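Long-range contacts in stromal cell-derived factor 2-like protein (Arabidopsis thaliana, PDB 3MAL), which takes part in protein quality control and the unfolded protein response of the endoplasmic reticulum, in a complex with ERDJ3B and BIP1 needed for accumulation of the immune receptor EFR: residues N61-K67 with I86-K92; F33-H38 with Q49-P55; K95-S99 with S121-W127. All blocks are in the same frame, centred on the assembly; numbering follows the deposited sequence. Where two conformers were deposited one is given.

Contact 1 of 3, residues N61-K67 with I86-K92; sequences NSYWIVK and IRLQHMK
Y63 O is gripped from two directions: M91 N lies 3.1 Å away with its N-H pointing almost straight at the oxygen (178° at the hydrogen), though the donor sits above the carbonyl plane, and a water donates to Y63 O while accepting from K92 N. H90 NE2 then donates to N61 O at 2.8 Å, the oxygen lying in the imidazole plane; with ND1 bonded to T93 OG1, both ring nitrogens are held and the ring cannot readily rotate. With H90 CG opposite the backbone N (chi1 -167°), the imidazole turns its edge to a face of the W64 six-membered ring, an edge-to-face pair with centroids 4.9 Å apart. Strands 64-67 and 86-90 are antiparallel neighbours in the six-stranded barrel of the beta-trefoil, with I65-Q89 and K67-R87 as hydrogen-bonded pairs. On the face carrying W64 and H90, V66 CG2 lies beside L88 CD2 at 4.0 Å, both side chains pointing the same way. On the other face the extended K67 chain brings NZ to Q89 OE1 at 2.7 Å, while Q89 NE2 is taken up by D118 and R94 O. At the turn, M91 SD sits obliquely to the Y63 ring, a Met-aromatic contact 5.2 Å from the ring centroid. K92 folds back so that NZ reaches N61 OD1 at 3.0 Å as well as S60 OG.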
loop_
_atom_site.group_PDB
_atom_site.type_symbol
_atom_site.label_atom_id
_atom_site.label_comp_id
_atom_site.label_asym_id
_atom_site.label_seq_id
_atom_site.Cartn_x
_atom_site.Cartn_y
_atom_site.Cartn_z
ATOM N N ASN A 61 2.550 -2.213 13.045
ATOM C CA ASN A 61 2.482 -2.973 11.793
ATOM C C ASN A 61 1.617 -2.343 10.695
ATOM O O ASN A 61 1.578 -2.868 9.560
ATOM C CB ASN A 61 2.006 -4.415 12.059
ATOM C CG ASN A 61 3.114 -5.313 12.567
ATOM O OD1 ASN A 61 4.290 -5.056 12.315
ATOM N ND2 ASN A 61 2.748 -6.375 13.289
ATOM N N SER A 62 0.961 -1.221 11.008
ATOM C CA SER A 62 0.218 -0.462 9.999
ATOM C C SER A 62 0.988 0.674 9.335
ATOM O O SER A 62 0.427 1.377 8.476
ATOM C CB SER A 62 -1.083 0.092 10.592
ATOM O OG SER A 62 -1.968 -0.964 10.889
ATOM N N TYR A 63 2.247 0.883 9.737
ATOM C CA TYR A 63 3.038 1.981 9.176
ATOM C C TYR A 63 3.855 1.573 7.961
ATOM O O TYR A 63 4.435 0.475 7.924
ATOM C CB TYR A 63 3.943 2.614 10.231
ATOM C CG TYR A 63 3.242 3.681 11.032
ATOM C CD1 TYR A 63 2.942 3.492 12.390
ATOM C CD2 TYR A 63 2.863 4.878 10.425
ATOM C CE1 TYR A 63 2.279 4.504 13.122
ATOM C CE2 TYR A 63 2.203 5.872 11.133
ATOM C CZ TYR A 63 1.905 5.670 12.469
ATOM O OH TYR A 63 1.252 6.678 13.127
ATOM N N TRP A 64 3.864 2.478 6.974
ATOM C CA TRP A 64 4.555 2.321 5.692
ATOM C C TRP A 64 5.375 3.601 5.430
ATOM O O TRP A 64 4.896 4.704 5.704
ATOM C CB TRP A 64 3.524 2.111 4.552
ATOM C CG TRP A 64 2.653 0.911 4.782
ATOM C CD1 TRP A 64 1.492 0.857 5.541
ATOM C CD2 TRP A 64 2.881 -0.418 4.293
ATOM N NE1 TRP A 64 0.999 -0.431 5.544
ATOM C CE2 TRP A 64 1.832 -1.231 4.786
ATOM C CE3 TRP A 64 3.861 -0.997 3.473
ATOM C CZ2 TRP A 64 1.727 -2.593 4.475
ATOM C CZ3 TRP A 64 3.768 -2.371 3.172
ATOM C CH2 TRP A 64 2.705 -3.151 3.679
ATOM N N ILE A 65 6.581 3.447 4.882
ATOM C CA ILE A 65 7.383 4.602 4.435
ATOM C C ILE A 65 7.200 4.866 2.927
ATOM O O ILE A 65 7.375 3.962 2.103
ATOM C CB ILE A 65 8.882 4.448 4.796
ATOM C CG1 ILE A 65 9.051 4.202 6.297
ATOM C CG2 ILE A 65 9.660 5.707 4.402
ATOM C CD1 ILE A 65 8.461 5.354 7.114
ATOM N N VAL A 66 6.815 6.096 2.551
ATOM C CA VAL A 66 6.649 6.442 1.134
ATOM C C VAL A 66 8.036 6.693 0.523
ATOM O O VAL A 66 8.797 7.545 1.013
ATOM C CB VAL A 66 5.810 7.725 0.950
ATOM C CG1 VAL A 66 5.527 7.989 -0.534
ATOM C CG2 VAL A 66 4.533 7.662 1.767
ATOM N N LYS A 67 8.367 5.938 -0.525
ATOM C CA LYS A 67 9.670 6.084 -1.177
ATOM C C LYS A 67 9.579 6.217 -2.714
ATOM O O LYS A 67 8.619 5.722 -3.339
ATOM C CB LYS A 67 10.591 4.916 -0.784
ATOM C CG LYS A 67 11.082 4.985 0.663
ATOM C CD LYS A 67 12.133 3.889 0.983
ATOM C CE LYS A 67 12.498 3.974 2.460
ATOM N NZ LYS A 67 13.710 3.166 2.870
ATOM N N ILE A 86 5.609 5.184 -6.990
ATOM C CA ILE A 86 6.105 5.134 -5.612
ATOM C C ILE A 86 6.277 3.690 -5.127
ATOM O O ILE A 86 5.813 2.720 -5.776
ATOM C CB ILE A 86 5.179 5.902 -4.583
ATOM C CG1 ILE A 86 3.852 5.147 -4.350
ATOM C CG2 ILE A 86 4.943 7.370 -5.014
ATOM C CD1 ILE A 86 2.971 5.744 -3.228
ATOM N N ARG A 87 6.966 3.566 -3.996
ATOM C CA ARG A 87 7.103 2.305 -3.268
ATOM C C ARG A 87 6.602 2.583 -1.833
ATOM O O ARG A 87 6.711 3.718 -1.334
ATOM C CB ARG A 87 8.561 1.828 -3.265
ATOM C CG ARG A 87 9.111 1.458 -4.667
ATOM C CD ARG A 87 10.535 0.868 -4.638
ATOM N NE ARG A 87 11.508 1.835 -4.165
ATOM C CZ ARG A 87 12.734 1.550 -3.741
ATOM N NH1 ARG A 87 13.180 0.300 -3.715
ATOM N NH2 ARG A 87 13.500 2.528 -3.297
ATOM N N LEU A 88 6.028 1.565 -1.194
ATOM C CA LEU A 88 5.633 1.666 0.198
ATOM C C LEU A 88 6.381 0.591 0.952
ATOM O O LEU A 88 6.183 -0.587 0.709
ATOM C CB LEU A 88 4.102 1.494 0.371
ATOM C CG LEU A 88 3.255 2.649 -0.170
ATOM C CD1 LEU A 88 1.767 2.246 -0.138
ATOM C CD2 LEU A 88 3.494 3.932 0.655
ATOM N N GLN A 89 7.279 1.003 1.846
ATOM C CA GLN A 89 8.079 0.019 2.570
ATOM C C GLN A 89 7.506 -0.124 3.970
ATOM O O GLN A 89 7.352 0.857 4.666
ATOM C CB GLN A 89 9.551 0.442 2.623
ATOM C CG GLN A 89 10.449 -0.653 3.212
ATOM C CD GLN A 89 11.921 -0.246 3.266
ATOM O OE1 GLN A 89 12.254 0.938 3.433
ATOM N NE2 GLN A 89 12.806 -1.233 3.148
ATOM N N HIS A 90 7.209 -1.355 4.368
ATOM C CA HIS A 90 6.666 -1.673 5.683
ATOM C C HIS A 90 7.726 -1.352 6.730
ATOM O O HIS A 90 8.853 -1.852 6.652
ATOM C CB HIS A 90 6.291 -3.167 5.734
ATOM C CG HIS A 90 5.456 -3.552 6.917
ATOM N ND1 HIS A 90 5.862 -4.506 7.832
ATOM C CD2 HIS A 90 4.230 -3.139 7.323
ATOM C CE1 HIS A 90 4.928 -4.654 8.755
ATOM N NE2 HIS A 90 3.931 -3.830 8.477
ATOM N N MET A 91 7.374 -0.520 7.708
ATOM C CA MET A 91 8.365 -0.044 8.665
ATOM C C MET A 91 8.924 -1.168 9.526
ATOM O O MET A 91 10.129 -1.214 9.788
ATOM C CB MET A 91 7.793 1.040 9.570
ATOM C CG MET A 91 7.815 2.447 8.997
ATOM S SD MET A 91 7.416 3.671 10.288
ATOM C CE MET A 91 8.937 3.778 11.198
ATOM N N LYS A 92 8.054 -2.061 9.957
ATOM C CA LYS A 92 8.431 -3.084 10.927
ATOM C C LYS A 92 9.270 -4.199 10.329
ATOM O O LYS A 92 10.179 -4.687 10.996
ATOM C CB LYS A 92 7.177 -3.660 11.623
ATOM C CG LYS A 92 6.538 -2.702 12.637
ATOM C CD LYS A 92 7.285 -2.693 13.941
ATOM C CE LYS A 92 7.156 -4.022 14.661
ATOM N NZ LYS A 92 5.753 -4.355 14.879
HETATM O O HOH W 1 5.200 -1.332 9.936
#

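Contact 2 of 3, residues F33-H38 with Q49-P55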
loop_
_atom_site.group_PDB
_atom_site.type_symbol
_atom_site.label_atom_id
_atom_site.label_comp_id
_atom_site.label_asym_id
_atom_site.label_seq_id
_atom_site.Cartn_x
_atom_site.Cartn_y
_atom_site.Cartn_z
ATOM N N PHE A 33 -10.575 -0.130 7.365
ATOM C CA PHE A 33 -9.432 -0.975 7.772
ATOM C C PHE A 33 -8.101 -0.401 7.266
ATOM O O PHE A 33 -8.052 0.290 6.237
ATOM C CB PHE A 33 -9.614 -2.442 7.302
ATOM C CG PHE A 33 -10.583 -3.265 8.168
ATOM C CD1 PHE A 33 -11.842 -2.756 8.537
ATOM C CD2 PHE A 33 -10.238 -4.550 8.590
ATOM C CE1 PHE A 33 -12.733 -3.521 9.344
ATOM C CE2 PHE A 33 -11.110 -5.317 9.372
ATOM C CZ PHE A 33 -12.372 -4.793 9.753
ATOM N N ARG A 34 -7.020 -0.688 7.987
ATOM C CA ARG A 34 -5.718 -0.150 7.623
ATOM C C ARG A 34 -4.825 -1.177 6.905
ATOM O O ARG A 34 -4.737 -2.338 7.298
ATOM C CB ARG A 34 -4.974 0.378 8.857
ATOM C CG ARG A 34 -5.473 1.667 9.392
ATOM C CD ARG A 34 -6.539 1.413 10.445
ATOM N NE ARG A 34 -6.614 2.500 11.411
ATOM C CZ ARG A 34 -7.642 3.325 11.503
ATOM N NH1 ARG A 34 -8.691 3.152 10.707
ATOM N NH2 ARG A 34 -7.637 4.301 12.399
ATOM N N LEU A 35 -4.135 -0.723 5.863
ATOM C CA LEU A 35 -3.131 -1.553 5.208
ATOM C C LEU A 35 -2.085 -2.010 6.235
ATOM O O LEU A 35 -1.503 -1.192 6.953
ATOM C CB LEU A 35 -2.499 -0.781 4.028
ATOM C CG LEU A 35 -1.574 -1.575 3.087
ATOM C CD1 LEU A 35 -2.392 -2.604 2.267
ATOM C CD2 LEU A 35 -0.748 -0.631 2.181
ATOM N N HIS A 36 -1.843 -3.322 6.291
ATOM C CA HIS A 36 -1.138 -3.939 7.385
ATOM C C HIS A 36 -0.276 -5.123 6.913
ATOM O O HIS A 36 -0.625 -5.853 5.968
ATOM C CB HIS A 36 -2.193 -4.383 8.423
ATOM C CG HIS A 36 -1.686 -5.274 9.520
ATOM N ND1 HIS A 36 -1.658 -6.644 9.406
ATOM C CD2 HIS A 36 -1.311 -4.997 10.794
ATOM C CE1 HIS A 36 -1.215 -7.169 10.536
ATOM N NE2 HIS A 36 -1.005 -6.189 11.395
ATOM N N SER A 37 0.876 -5.300 7.557
ATOM C CA SER A 37 1.693 -6.497 7.304
ATOM C C SER A 37 2.267 -7.015 8.603
ATOM O O SER A 37 2.017 -6.454 9.674
ATOM C CB SER A 37 2.775 -6.259 6.220
ATOM O OG SER A 37 3.259 -7.494 5.684
ATOM N N HIS A 38 3.040 -8.085 8.514
ATOM C CA HIS A 38 3.499 -8.788 9.699
ATOM C C HIS A 38 4.418 -9.900 9.222
ATOM O O HIS A 38 4.476 -10.165 8.032
ATOM C CB HIS A 38 2.320 -9.343 10.519
ATOM C CG HIS A 38 1.202 -9.962 9.710
ATOM N ND1 HIS A 38 -0.061 -10.158 10.232
ATOM C CD2 HIS A 38 1.154 -10.421 8.438
ATOM C CE1 HIS A 38 -0.827 -10.736 9.324
ATOM N NE2 HIS A 38 -0.113 -10.914 8.229
ATOM N N GLN A 49 5.481 -12.865 2.160
ATOM C CA GLN A 49 4.881 -12.265 3.367
ATOM C C GLN A 49 3.519 -11.683 3.038
ATOM O O GLN A 49 3.363 -10.953 2.034
ATOM C CB GLN A 49 5.796 -11.165 3.908
ATOM C CG GLN A 49 5.337 -10.519 5.244
ATOM C CD GLN A 49 6.344 -9.498 5.760
ATOM O OE1 GLN A 49 6.083 -8.285 5.755
ATOM N NE2 GLN A 49 7.513 -9.981 6.188
ATOM N N SER A 50 2.534 -11.973 3.888
ATOM C CA SER A 50 1.156 -11.578 3.643
ATOM C C SER A 50 0.864 -10.136 4.062
ATOM O O SER A 50 1.592 -9.524 4.856
ATOM C CB SER A 50 0.199 -12.537 4.351
ATOM O OG SER A 50 0.380 -12.450 5.759
ATOM N N VAL A 51 -0.172 -9.589 3.444
ATOM C CA VAL A 51 -0.625 -8.209 3.656
ATOM C C VAL A 51 -2.148 -8.321 3.884
ATOM O O VAL A 51 -2.813 -9.109 3.220
ATOM C CB VAL A 51 -0.291 -7.328 2.412
ATOM C CG1 VAL A 51 -1.048 -5.983 2.462
ATOM C CG2 VAL A 51 1.212 -7.104 2.294
ATOM N N THR A 52 -2.682 -7.552 4.833
ATOM C CA THR A 52 -4.104 -7.596 5.187
ATOM C C THR A 52 -4.647 -6.214 5.493
ATOM O O THR A 52 -3.890 -5.225 5.555
ATOM C CB THR A 52 -4.371 -8.466 6.457
ATOM O OG1 THR A 52 -3.859 -7.797 7.621
ATOM C CG2 THR A 52 -3.758 -9.862 6.332
ATOM N N GLY A 53 -5.967 -6.147 5.667
ATOM C CA GLY A 53 -6.623 -4.992 6.249
ATOM C C GLY A 53 -6.801 -5.202 7.743
ATOM O O GLY A 53 -7.342 -6.203 8.165
ATOM N N PHE A 54 -6.327 -4.250 8.540
ATOM C CA PHE A 54 -6.323 -4.354 10.008
ATOM C C PHE A 54 -7.216 -3.260 10.662
ATOM O O PHE A 54 -7.035 -2.075 10.413
ATOM C CB PHE A 54 -4.873 -4.217 10.496
ATOM C CG PHE A 54 -4.682 -4.541 11.933
ATOM C CD1 PHE A 54 -4.428 -5.860 12.329
ATOM C CD2 PHE A 54 -4.741 -3.538 12.904
ATOM C CE1 PHE A 54 -4.245 -6.167 13.675
ATOM C CE2 PHE A 54 -4.557 -3.840 14.260
ATOM C CZ PHE A 54 -4.312 -5.148 14.646
ATOM N N PRO A 55 -8.156 -3.648 11.544
ATOM C CA PRO A 55 -9.089 -2.599 12.025
ATOM C C PRO A 55 -8.653 -1.707 13.216
ATOM O O PRO A 55 -9.104 -0.557 13.303
ATOM C CB PRO A 55 -10.347 -3.401 12.389
ATOM C CG PRO A 55 -9.798 -4.768 12.817
ATOM C CD PRO A 55 -8.550 -5.008 11.983
#
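F54 CD1 lies over one face of the H36 imidazole in an offset stack, centroids 4.5 Å apart and planes only 14° from parallel. Both rings belong to the face of the sheet that also carries T52; T52 OG1, which lies about 31° out of the imidazole plane, accepts H36 ND1 at 3.1 Å. H36 CG stands trans to the backbone N (chi1 169°), which lays the ring alongside the T52 side chain and lets one flank of the imidazole be pinned while its face rests on F54. T52 OG1 is positioned in turn by Q169 OE1. Next along the strands, H38 NE2 donates to S50 OG at 3.0 Å, close to its own ring plane, and that hydroxyl is also bonded to V40 O. Beneath this row the backbones pair antiparallel, R34 with F54 and H36 with T52 as hydrogen-bonded pairs, although the bond from H36 N to T52 O is bent and weak. The two strands, joined through a loop with the short strand 40-41, belong to the first MIR repeat of the beta-trefoil; L35 and V51 turn to the opposite face, where L35 CD1 touches V51 CG1 at 3.6 Å. S37 OG lies 2.8 Å from S50 O and 2.9 Å from Q49 OE1; both acceptors lie within reach of the one S37 hydroxyl proton, and Q49 OE1 has a further partner in T93 OG1. At the other end P55 CB sits over a face of the F33 ring, 3.7 Å from the centroid, while the ring's edge meets G53 O, with F33 CD2 at 3.4 Å. P55 O lies over one face of the R34 guanidinium, whose NH1 bonds to K32 O and NH2 makes a salt bridge to E188 OE2.

Contact 3 of 3, residues K95-S99 with S121-W127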
loop_
_atom_site.group_PDB
_atom_site.type_symbol
_atom_site.label_atom_id
_atom_site.label_comp_id
_atom_site.label_asym_id
_atom_site.label_seq_id
_atom_site.Cartn_x
_atom_site.Cartn_y
_atom_site.Cartn_z
ATOM N N LYS A 95 10.028 -4.920 4.278
ATOM C CA LYS A 95 9.625 -5.483 2.973
ATOM C C LYS A 95 8.760 -4.484 2.186
ATOM O O LYS A 95 8.179 -3.564 2.776
ATOM C CB LYS A 95 8.920 -6.854 3.126
ATOM C CG LYS A 95 9.766 -7.936 3.863
ATOM C CD LYS A 95 9.337 -9.344 3.382
ATOM C CE LYS A 95 10.217 -10.497 3.918
ATOM N NZ LYS A 95 11.666 -10.156 3.963
ATOM N N TRP A 96 8.703 -4.655 0.863
ATOM C CA TRP A 96 8.051 -3.682 -0.044
ATOM C C TRP A 96 6.651 -4.150 -0.410
ATOM O O TRP A 96 6.470 -5.321 -0.714
ATOM C CB TRP A 96 8.875 -3.528 -1.339
ATOM C CG TRP A 96 10.286 -3.161 -1.060
ATOM C CD1 TRP A 96 11.353 -4.007 -0.903
ATOM C CD2 TRP A 96 10.774 -1.845 -0.844
ATOM N NE1 TRP A 96 12.488 -3.280 -0.604
ATOM C CE2 TRP A 96 12.153 -1.950 -0.557
ATOM C CE3 TRP A 96 10.179 -0.578 -0.858
ATOM C CZ2 TRP A 96 12.946 -0.831 -0.297
ATOM C CZ3 TRP A 96 10.970 0.532 -0.625
ATOM C CH2 TRP A 96 12.336 0.400 -0.332
ATOM N N LEU A 97 5.667 -3.245 -0.373
ATOM C CA LEU A 97 4.329 -3.551 -0.917
ATOM C C LEU A 97 4.470 -4.030 -2.383
ATOM O O LEU A 97 5.088 -3.352 -3.203
ATOM C CB LEU A 97 3.422 -2.308 -0.857
ATOM C CG LEU A 97 1.949 -2.612 -1.186
ATOM C CD1 LEU A 97 1.352 -3.578 -0.132
ATOM C CD2 LEU A 97 1.107 -1.313 -1.362
ATOM N N HIS A 98 3.898 -5.186 -2.702
ATOM C CA HIS A 98 4.272 -5.931 -3.931
ATOM C C HIS A 98 3.039 -6.595 -4.549
ATOM O O HIS A 98 2.101 -6.990 -3.845
ATOM C CB HIS A 98 5.299 -7.019 -3.554
ATOM C CG HIS A 98 5.995 -7.693 -4.711
ATOM N ND1 HIS A 98 7.120 -7.171 -5.319
ATOM C CD2 HIS A 98 5.784 -8.902 -5.292
ATOM C CE1 HIS A 98 7.546 -8.011 -6.251
ATOM N NE2 HIS A 98 6.752 -9.066 -6.254
ATOM N N SER A 99 3.052 -6.733 -5.853
ATOM C CA SER A 99 2.055 -7.551 -6.586
ATOM C C SER A 99 2.690 -8.304 -7.787
ATOM O O SER A 99 3.840 -8.177 -8.033
ATOM C CB SER A 99 0.680 -6.915 -6.888
ATOM O OG SER A 99 -0.345 -7.789 -7.275
ATOM N N SER A 121 14.726 -5.125 -4.072
ATOM C CA SER A 121 13.492 -4.516 -4.549
ATOM C C SER A 121 13.477 -4.716 -6.055
ATOM O O SER A 121 14.544 -4.740 -6.692
ATOM C CB SER A 121 13.466 -3.013 -4.193
ATOM O OG SER A 121 12.279 -2.366 -4.639
ATOM N N ASP A 122 12.294 -4.899 -6.633
ATOM C CA ASP A 122 12.161 -4.920 -8.095
ATOM C C ASP A 122 10.948 -4.126 -8.581
ATOM O O ASP A 122 10.242 -3.532 -7.760
ATOM C CB ASP A 122 12.217 -6.346 -8.672
ATOM C CG ASP A 122 11.038 -7.208 -8.288
ATOM O OD1 ASP A 122 9.903 -6.704 -8.132
ATOM O OD2 ASP A 122 11.241 -8.432 -8.178
ATOM N N THR A 123 10.713 -4.082 -9.898
ATOM C CA THR A 123 9.568 -3.305 -10.439
ATOM C C THR A 123 8.182 -3.754 -9.915
ATOM O O THR A 123 7.198 -3.009 -9.993
ATOM C CB THR A 123 9.545 -3.249 -11.993
ATOM O OG1 THR A 123 9.287 -4.545 -12.526
ATOM C CG2 THR A 123 10.866 -2.706 -12.559
ATOM N N GLY A 124 8.103 -4.976 -9.391
ATOM C CA GLY A 124 6.848 -5.457 -8.825
ATOM C C GLY A 124 6.488 -4.706 -7.546
ATOM O O GLY A 124 5.378 -4.854 -7.033
ATOM N N ASP A 125 7.442 -3.917 -7.037
ATOM C CA ASP A 125 7.229 -3.032 -5.883
ATOM C C ASP A 125 6.691 -1.646 -6.293
ATOM O O ASP A 125 6.515 -0.775 -5.443
ATOM C CB ASP A 125 8.544 -2.850 -5.112
ATOM C CG ASP A 125 9.100 -4.158 -4.563
ATOM O OD1 ASP A 125 8.341 -5.125 -4.302
ATOM O OD2 ASP A 125 10.325 -4.221 -4.388
ATOM N N HIS A 126 6.430 -1.445 -7.590
ATOM C CA HIS A 126 6.073 -0.113 -8.102
ATOM C C HIS A 126 4.559 0.098 -8.232
ATOM O O HIS A 126 3.851 -0.739 -8.804
ATOM C CB HIS A 126 6.810 0.155 -9.438
ATOM C CG HIS A 126 8.304 0.122 -9.313
ATOM N ND1 HIS A 126 9.149 0.415 -10.367
ATOM C CD2 HIS A 126 9.103 -0.160 -8.253
ATOM C CE1 HIS A 126 10.405 0.300 -9.962
ATOM N NE2 HIS A 126 10.403 -0.036 -8.682
ATOM N N TRP A 127 4.075 1.225 -7.688
ATOM C CA TRP A 127 2.654 1.586 -7.690
ATOM C C TRP A 127 2.501 3.013 -8.179
ATOM O O TRP A 127 3.292 3.902 -7.798
ATOM C CB TRP A 127 2.054 1.471 -6.276
ATOM C CG TRP A 127 2.194 0.085 -5.670
ATOM C CD1 TRP A 127 3.298 -0.425 -5.061
ATOM C CD2 TRP A 127 1.197 -0.952 -5.630
ATOM N NE1 TRP A 127 3.066 -1.719 -4.640
ATOM C CE2 TRP A 127 1.781 -2.066 -4.970
ATOM C CE3 TRP A 127 -0.129 -1.044 -6.068
ATOM C CZ2 TRP A 127 1.088 -3.269 -4.764
ATOM C CZ3 TRP A 127 -0.834 -2.244 -5.849
ATOM C CH2 TRP A 127 -0.218 -3.333 -5.195
HETATM O O HOH W 2 6.419 -0.944 -2.663
HETATM O O HOH W 3 8.976 -10.288 -8.331
#
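H98 carries CG opposite its backbone N (chi1 -168°) and D125 carries CG beside its own (chi1 -61°), which aims the imidazole edge at the carboxylate. This gives a short His-carboxylate bond, H98 ND1 to D125 OD1 at 2.6 Å. The oxygen lies near the ring plane, but the donor comes from above the carboxylate plane. D125 OD2 is occupied separately, by S121 OG on its anti lone pair at 2.7 Å and by D122 N from above the plane, so the carboxylate is fixed at both oxygens and would probably polarise the imidazole. F115 stacks on the H98 ring. D122 OD1 closes an Asx turn by accepting G124 N, and it also touches the H98 ring edge, CE1 lying 3.3 Å away. A water that D122 OD2 accepts from links weakly to H98 NE2. In this second MIR repeat of the beta-trefoil, the short 3-10 turn at 123-125 packs against strand 96-99 just before the chain enters barrel strand 127-131. G124 O accepts S99 N at 3.2 Å, fastening the turn to the strand backbone, and H148 NE2 bonds to the same oxygen. W127 NE1 reaches L97 O at 3.0 Å in a nearly straight bond (176°), in the indole plane yet from well above the plane of the carbonyl. L97 CD2 covers a face of the same indole, 4.0 Å from the centroid of its five-membered ring. S121 CB lies over a face of W96, whose NE1 is bonded to D117 O and whose ring also receives a cation-pi contact from R87.

Contact 1 touches both others: its centre lies about 12 Å from that of contact 2 and 11 Å from that of contact 3, which are themselves about 16 Å apart. Barrel strand 86-90 is tied to contact 3 by the bond from I86 N to W127 O (2.8 Å) and probably by one from H90 N to K95 O (2.9 Å). Toward contact 2, W64 NE1 reaches L35 O at 3.0 Å, the same indole-to-leucine-carbonyl bond that W127 makes within contact 3, in keeping with the internal repeats of the trefoil. Leucines of contacts 2 and 3 meet directly, L35 CD2 lying 4.1 Å from L97 CD2. The protein is a putative sugar-binding protein.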